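Local coordinates for protein pyocin S5 (PDB 6THK) that is a bacteriocin imported into Pseudomonas aeruginosa, where it probably forms pores that depolarise the cytoplasmic membrane, at residues Glu344-Leu349 / Leu474-Thr479; Lys356-Ser361 / Thr444-Ala449; Ile365-Lys370 / Ile483-Leu488. The protein carries 1 engineered substitution. All blocks are in the same frame, centred on the assembly; numbering follows the deposited sequence.

Interaction 1. Residues Glu344-Leu349 / Leu474-Thr479; sequences EMARQL and LVMAVT
Met476 carries this contact, lying along Met345, Ala346 and Leu349 of helix 340-353. Its SD rests on the backbone of Ala346, 3.6 Å from CA. Its CE reaches CG of Met345 at 3.7 Å. The two methionine chains lie alongside each other, pointing opposite ways. Nearer the Met476 backbone, CD2 of Leu349 packs on CG of Met476 (3.8 Å). The same Leu349 CD2 also meets CG2 of Thr479, at 4.0 Å. Met476 starts with CG beside its backbone N, runs on nearly extended, and bends only at chi3 (-73°), where CE turns toward Met345. OG1 of Thr479 is bonded back to the carbonyl O of Val475 (2.8 Å), which leaves its methyl facing Leu349. That oxygen also accepts Thr479 N; OG1 meets it from above the carbonyl plane, 41° out. The two segments run nearly parallel, at 21°, with axes 10.9 Å apart. Met476 spans much of this gap. Around them, Phe459 and Val455 of helix 451-464 touch Ala346 and Leu349, and Leu494 of helix 485-498 touches Met345. This is consistent with the colicin pore-forming fold, a helical bundle in which amphipathic helices surround a buried hydrophobic hairpin; 474-479 falls largely in the predicted transmembrane segment.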
# COMPACT_ATOMS: atom_id res chain seq x y z
N GLU A 344 -0.09 54.11 31.72
CA GLU A 344 1.28 54.35 31.28
C GLU A 344 2.22 53.72 32.32
O GLU A 344 3.22 53.13 31.95
CB GLU A 344 1.52 55.87 31.12
CG GLU A 344 2.94 56.29 30.73
CD GLU A 344 3.55 55.69 29.46
OE1 GLU A 344 2.80 55.43 28.49
OE2 GLU A 344 4.79 55.51 29.45
N MET A 345 1.88 53.81 33.61
CA MET A 345 2.68 53.19 34.67
C MET A 345 2.64 51.65 34.56
O MET A 345 3.68 51.01 34.71
CB MET A 345 2.28 53.69 36.06
CG MET A 345 3.16 53.16 37.19
SD MET A 345 4.90 53.56 36.92
CE MET A 345 5.65 51.94 37.18
N ALA A 346 1.46 51.06 34.25
CA ALA A 346 1.33 49.62 34.07
C ALA A 346 2.17 49.21 32.83
O ALA A 346 2.99 48.29 32.92
CB ALA A 346 -0.14 49.23 33.87
N ARG A 347 2.02 49.96 31.71
CA ARG A 347 2.78 49.68 30.48
C ARG A 347 4.30 49.77 30.70
O ARG A 347 5.02 48.94 30.16
CB ARG A 347 2.32 50.59 29.34
CG ARG A 347 2.80 50.10 27.98
CD ARG A 347 2.39 51.07 26.89
NE ARG A 347 0.93 51.11 26.69
CZ ARG A 347 0.26 50.23 25.95
NH1 ARG A 347 0.90 49.21 25.37
NH2 ARG A 347 -1.05 50.36 25.78
N GLN A 348 4.77 50.75 31.48
CA GLN A 348 6.19 50.88 31.78
C GLN A 348 6.65 49.75 32.70
O GLN A 348 7.78 49.28 32.56
CB GLN A 348 6.52 52.24 32.40
CG GLN A 348 6.63 53.36 31.37
CD GLN A 348 7.38 54.54 31.93
OE1 GLN A 348 8.52 54.41 32.36
NE2 GLN A 348 6.74 55.70 31.96
N LEU A 349 5.75 49.28 33.62
CA LEU A 349 6.06 48.15 34.50
C LEU A 349 6.30 46.90 33.66
O LEU A 349 7.34 46.26 33.82
CB LEU A 349 4.96 47.93 35.58
CG LEU A 349 5.26 46.85 36.63
CD1 LEU A 349 6.41 47.26 37.54
CD2 LEU A 349 4.04 46.57 37.48
N LEU A 474 -0.06 50.74 44.55
CA LEU A 474 0.78 50.16 45.61
C LEU A 474 1.27 48.76 45.18
O LEU A 474 2.42 48.41 45.44
CB LEU A 474 0.01 50.10 46.93
CG LEU A 474 0.75 49.59 48.17
CD1 LEU A 474 2.04 50.35 48.41
CD2 LEU A 474 -0.14 49.71 49.39
N VAL A 475 0.42 48.04 44.46
CA VAL A 475 0.75 46.72 43.93
C VAL A 475 1.88 46.86 42.93
O VAL A 475 2.86 46.13 42.98
CB VAL A 475 -0.46 46.07 43.25
CG1 VAL A 475 -0.00 45.04 42.24
CG2 VAL A 475 -1.37 45.44 44.28
N MET A 476 1.75 47.81 42.01
CA MET A 476 2.79 48.08 41.02
C MET A 476 4.07 48.54 41.66
O MET A 476 5.12 48.14 41.21
CB MET A 476 2.34 49.10 39.98
CG MET A 476 1.23 48.59 39.13
SD MET A 476 1.06 49.57 37.64
CE MET A 476 0.32 51.10 38.28
N ALA A 477 3.97 49.32 42.76
CA ALA A 477 5.15 49.80 43.49
C ALA A 477 5.92 48.63 44.13
O ALA A 477 7.14 48.52 43.97
CB ALA A 477 4.74 50.82 44.54
N VAL A 478 5.17 47.75 44.76
CA VAL A 478 5.69 46.56 45.41
C VAL A 478 6.31 45.58 44.39
O VAL A 478 7.39 45.05 44.62
CB VAL A 478 4.56 45.94 46.24
CG1 VAL A 478 4.61 44.44 46.23
CG2 VAL A 478 4.57 46.48 47.66
N THR A 479 5.61 45.34 43.28
CA THR A 479 6.08 44.51 42.14
C THR A 479 7.36 45.13 41.54
O THR A 479 8.31 44.40 41.25
CB THR A 479 4.97 44.42 41.09
OG1 THR A 479 3.82 43.83 41.69
CG2 THR A 479 5.36 43.64 39.85

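Interaction 2. Residues Lys356-Ser361 / Thr444-Ala449; sequences KNIRSS and TLAAGA
A water molecule is held between Asn357 and Gly448. It donates to OD1 of Asn357 at 3.0 Å and to the carbonyl O of Gly448 at 3.1 Å. Asn357 sends its CG out beside its own backbone N (chi1 -67°), and this helps carry the amide oxygen toward the water. Next to this bridge the backbones join directly. The N-H of Ile358 points to the carbonyl O of Ala449, 3.3 Å from Ile358 N, with a fairly straight N-H...O angle of 155°. The bond is long, and the donor lies slightly off the carbonyl plane.

The apolar part of the contact belongs to Ile358. Its CD1 touches two methyl groups, 3.6 Å from CB of Ala446 and 3.6 Å from CB of Ala449. The same CD1 lies 3.3 Å from the carbonyl O of Ala446. That oxygen already accepts the backbone N of Ala449 (3.1 Å), which closes a type II beta turn from Ala446 to Ala449. Gly448 takes the third position of the turn with a positive phi of 77°, a conformation that favours glycine. Ile358 CD1 thus touches the methyls of the first and last turn residues, though that of Ala449 leaves its backbone pointing away. Leu454 and Met482 also touch Ile358.

The contact lies near the surface and joins two interhelical connections. Residues 356-361 lead from helix 340-353 into helix 361-378, with Ser360 as N-cap: its OG bonds to N of Glu363. The turn leads from helix 436-446 to helix 451-464. Further backbone bonds extend the tie, between Lys356 and Ala451 and between Arg359 and Met482, while Ser361 N bonds to a Glu443 carboxylate on helix 436-446.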
# COMPACT_ATOMS: atom_id res chain seq x y z
N LYS A 356 14.22 40.65 32.06
CA LYS A 356 14.77 40.71 33.41
C LYS A 356 14.23 39.53 34.24
O LYS A 356 13.23 38.91 33.87
CB LYS A 356 14.40 42.04 34.09
CG LYS A 356 15.13 43.29 33.57
CD LYS A 356 14.86 44.47 34.53
CE LYS A 356 15.53 45.77 34.13
NZ LYS A 356 15.04 46.28 32.82
N ASN A 357 14.94 39.21 35.34
CA ASN A 357 14.52 38.18 36.30
C ASN A 357 14.11 38.89 37.60
O ASN A 357 14.35 40.09 37.76
CB ASN A 357 15.66 37.19 36.59
CG ASN A 357 16.05 36.32 35.43
OD1 ASN A 357 15.29 35.45 34.98
ND2 ASN A 357 17.27 36.52 34.96
N ILE A 358 13.49 38.15 38.53
CA ILE A 358 13.05 38.67 39.82
C ILE A 358 14.28 38.89 40.71
O ILE A 358 15.18 38.05 40.72
CB ILE A 358 12.03 37.67 40.40
CG1 ILE A 358 10.74 37.72 39.58
CG2 ILE A 358 11.78 37.87 41.90
CD1 ILE A 358 10.03 36.43 39.41
N ARG A 359 14.32 40.01 41.45
CA ARG A 359 15.42 40.30 42.36
C ARG A 359 15.32 39.43 43.63
O ARG A 359 14.43 38.59 43.76
CB ARG A 359 15.45 41.79 42.73
CG ARG A 359 15.62 42.73 41.55
CD ARG A 359 15.35 44.17 41.92
NE ARG A 359 16.47 44.76 42.67
CZ ARG A 359 16.39 45.91 43.34
NH1 ARG A 359 15.25 46.58 43.38
NH2 ARG A 359 17.45 46.37 43.99
N SER A 360 16.27 39.61 44.55
CA SER A 360 16.26 38.88 45.80
C SER A 360 15.43 39.71 46.79
O SER A 360 15.29 40.92 46.58
CB SER A 360 17.68 38.69 46.31
OG SER A 360 18.29 39.94 46.54
N SER A 361 14.90 39.08 47.84
CA SER A 361 14.12 39.77 48.88
C SER A 361 14.97 40.85 49.55
O SER A 361 14.48 41.95 49.73
CB SER A 361 13.57 38.79 49.90
OG SER A 361 14.60 38.28 50.74
N THR A 444 10.56 33.47 47.43
CA THR A 444 10.44 32.05 47.61
C THR A 444 9.53 31.44 46.56
O THR A 444 9.86 30.44 45.94
CB THR A 444 9.80 31.76 48.97
OG1 THR A 444 10.76 32.03 50.00
CG2 THR A 444 9.34 30.33 49.06
N LEU A 445 8.40 32.09 46.33
CA LEU A 445 7.42 31.61 45.37
C LEU A 445 7.91 31.62 43.93
O LEU A 445 7.72 30.67 43.19
CB LEU A 445 6.14 32.44 45.49
CG LEU A 445 5.14 32.36 44.36
CD1 LEU A 445 4.15 31.23 44.63
CD2 LEU A 445 4.42 33.69 44.24
N ALA A 446 8.58 32.70 43.57
CA ALA A 446 9.10 32.90 42.22
C ALA A 446 10.60 33.04 42.01
O ALA A 446 11.02 33.70 41.08
CB ALA A 446 8.40 34.10 41.60
N ALA A 447 11.42 32.44 42.87
CA ALA A 447 12.87 32.48 42.67
C ALA A 447 13.23 31.88 41.30
O ALA A 447 12.67 30.86 40.89
CB ALA A 447 13.57 31.70 43.77
N GLY A 448 14.09 32.59 40.56
CA GLY A 448 14.53 32.16 39.24
C GLY A 448 13.53 32.37 38.11
O GLY A 448 13.81 31.97 36.97
N ALA A 449 12.37 32.98 38.40
CA ALA A 449 11.36 33.22 37.37
C ALA A 449 11.58 34.59 36.70
O ALA A 449 12.39 35.40 37.17
CB ALA A 449 9.94 33.10 37.94
O HOH W 1 14.35 32.74 34.06

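Interaction 3. Residues Ile365-Lys370 / Ile483-Leu488; sequences IKSFEK and IDEDLL. With ZN (zinc ion), chain H.
This contact belongs to a zinc site between helices 361-378 and 485-498, and Glu485 both binds the metal and bonds to Ser367 of the facing helix. OE2 of Glu485 holds the zinc ion at 2.2 Å; His371 and Glu489 complete the three protein ligands. The other oxygen, Glu485 OE1, accepts a hydrogen bond from Ser367 OG at 3.0 Å. The hydroxyl comes from above the carboxylate, 64° out of its plane. With one oxygen on the metal and the other on a serine, the carboxylate is fixed at both ends. Ser367 OG is also bonded to Arg359 NH2. Arg359 thus positions the serine and, being close by, may also favour the negative charge of the carboxylate. Glu485 bends at chi2 (105°), which swings its carboxylate toward the other helix. The exposed Lys370 chain runs close to the metal, in a doubtful position.

Beside the polar group, Leu488 fills the apolar side. Its CD2 sits 3.5 Å from the carbonyl O of Ser367. Its CD1 meets the edge of the Phe368 ring, 3.9 Å from CD1 of that residue. Phe368 also makes edge-to-face contacts with Trp435, in the loop before helix 436-446, and with Phe439 on that helix. Helix 361-378 thus touches both helix 485-498 and helix 436-446.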
# COMPACT_ATOMS: atom_id res chain seq x y z
N ILE A 365 13.94 44.64 49.66
CA ILE A 365 13.77 45.19 51.02
C ILE A 365 14.61 46.47 51.14
O ILE A 365 14.08 47.48 51.60
CB ILE A 365 14.07 44.14 52.14
CG1 ILE A 365 12.92 43.11 52.24
CG2 ILE A 365 14.30 44.82 53.51
CD1 ILE A 365 13.32 41.74 52.80
N LYS A 366 15.88 46.44 50.65
CA LYS A 366 16.80 47.58 50.65
C LYS A 366 16.28 48.74 49.81
O LYS A 366 16.30 49.87 50.29
CB LYS A 366 18.22 47.17 50.23
N SER A 367 15.78 48.47 48.57
CA SER A 367 15.23 49.50 47.66
C SER A 367 13.96 50.09 48.23
O SER A 367 13.81 51.31 48.24
CB SER A 367 14.94 48.91 46.28
OG SER A 367 16.10 48.43 45.62
N PHE A 368 13.03 49.22 48.69
CA PHE A 368 11.73 49.61 49.25
C PHE A 368 11.83 50.35 50.58
O PHE A 368 11.02 51.26 50.81
CB PHE A 368 10.79 48.40 49.35
CG PHE A 368 9.34 48.76 49.61
CD1 PHE A 368 8.52 49.20 48.58
CD2 PHE A 368 8.80 48.63 50.89
CE1 PHE A 368 7.18 49.52 48.82
CE2 PHE A 368 7.46 48.97 51.13
CZ PHE A 368 6.66 49.39 50.09
N GLU A 369 12.78 49.96 51.46
CA GLU A 369 13.01 50.60 52.76
C GLU A 369 13.48 52.04 52.60
O GLU A 369 13.08 52.89 53.40
CB GLU A 369 14.00 49.82 53.63
N LYS A 370 14.30 52.31 51.56
CA LYS A 370 14.84 53.62 51.17
C LYS A 370 13.69 54.65 50.91
O LYS A 370 13.72 55.74 51.48
CB LYS A 370 15.75 53.46 49.93
CG LYS A 370 16.08 54.75 49.20
CD LYS A 370 16.66 54.46 47.84
CE LYS A 370 17.69 55.48 47.47
NZ LYS A 370 18.71 54.89 46.57
N ILE A 483 11.77 44.18 40.68
CA ILE A 483 12.25 44.20 39.30
C ILE A 483 13.42 45.16 39.09
O ILE A 483 14.55 44.72 38.84
CB ILE A 483 11.08 44.48 38.31
CG1 ILE A 483 9.93 43.48 38.51
CG2 ILE A 483 11.58 44.51 36.86
CD1 ILE A 483 8.61 43.81 37.80
N ASP A 484 13.16 46.47 39.22
CA ASP A 484 14.12 47.53 38.97
C ASP A 484 13.82 48.69 39.89
O ASP A 484 12.65 49.01 40.09
CB ASP A 484 13.97 48.00 37.50
CG ASP A 484 15.11 48.80 36.90
OD1 ASP A 484 16.16 48.94 37.57
OD2 ASP A 484 14.97 49.26 35.74
N GLU A 485 14.88 49.35 40.39
CA GLU A 485 14.82 50.54 41.24
C GLU A 485 14.06 51.70 40.58
O GLU A 485 13.30 52.37 41.27
CB GLU A 485 16.23 51.00 41.66
CG GLU A 485 16.24 52.08 42.74
CD GLU A 485 16.62 51.69 44.16
OE1 GLU A 485 17.45 50.77 44.34
OE2 GLU A 485 16.15 52.38 45.09
N ASP A 486 14.28 51.94 39.26
CA ASP A 486 13.61 53.02 38.53
C ASP A 486 12.12 52.74 38.33
O ASP A 486 11.34 53.69 38.28
CB ASP A 486 14.32 53.40 37.21
CG ASP A 486 14.54 52.30 36.20
OD1 ASP A 486 13.54 51.84 35.60
OD2 ASP A 486 15.72 51.95 35.94
N LEU A 487 11.72 51.45 38.32
CA LEU A 487 10.31 51.08 38.23
C LEU A 487 9.61 51.31 39.57
O LEU A 487 8.45 51.72 39.58
CB LEU A 487 10.10 49.65 37.74
CG LEU A 487 10.37 49.39 36.26
CD1 LEU A 487 10.21 47.93 35.94
CD2 LEU A 487 9.46 50.22 35.37
N LEU A 488 10.34 51.12 40.70
CA LEU A 488 9.87 51.39 42.06
C LEU A 488 9.64 52.89 42.23
O LEU A 488 8.55 53.27 42.66
CB LEU A 488 10.85 50.87 43.12
CG LEU A 488 10.63 51.37 44.56
CD1 LEU A 488 9.28 50.91 45.11
CD2 LEU A 488 11.75 50.92 45.46
ZN ZN H . 15.13 54.37 45.06

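In the fold
The three contacts sit together in the pore-forming domain. Interactions 1 and 3 touch, with centres about 12 Å apart. The carbonyl O of Ala477 lies 3.4 Å from Leu488 CD1, and that of Gln348 lies 3.4 Å from Leu487 CD2. Leucines of 483-488 thus border both segments of interaction 1. Interactions 2 and 3 meet through Arg359: its NH2 is 2.9 Å from Ser367 OG, and its CD packs 3.2 Å from the carbonyl O of Ile483. Interactions 1 and 2 do not touch; their nearest atoms are about 7 Å apart. The zinc ion is in interaction 3, about 13 Å from the Met345 side chain.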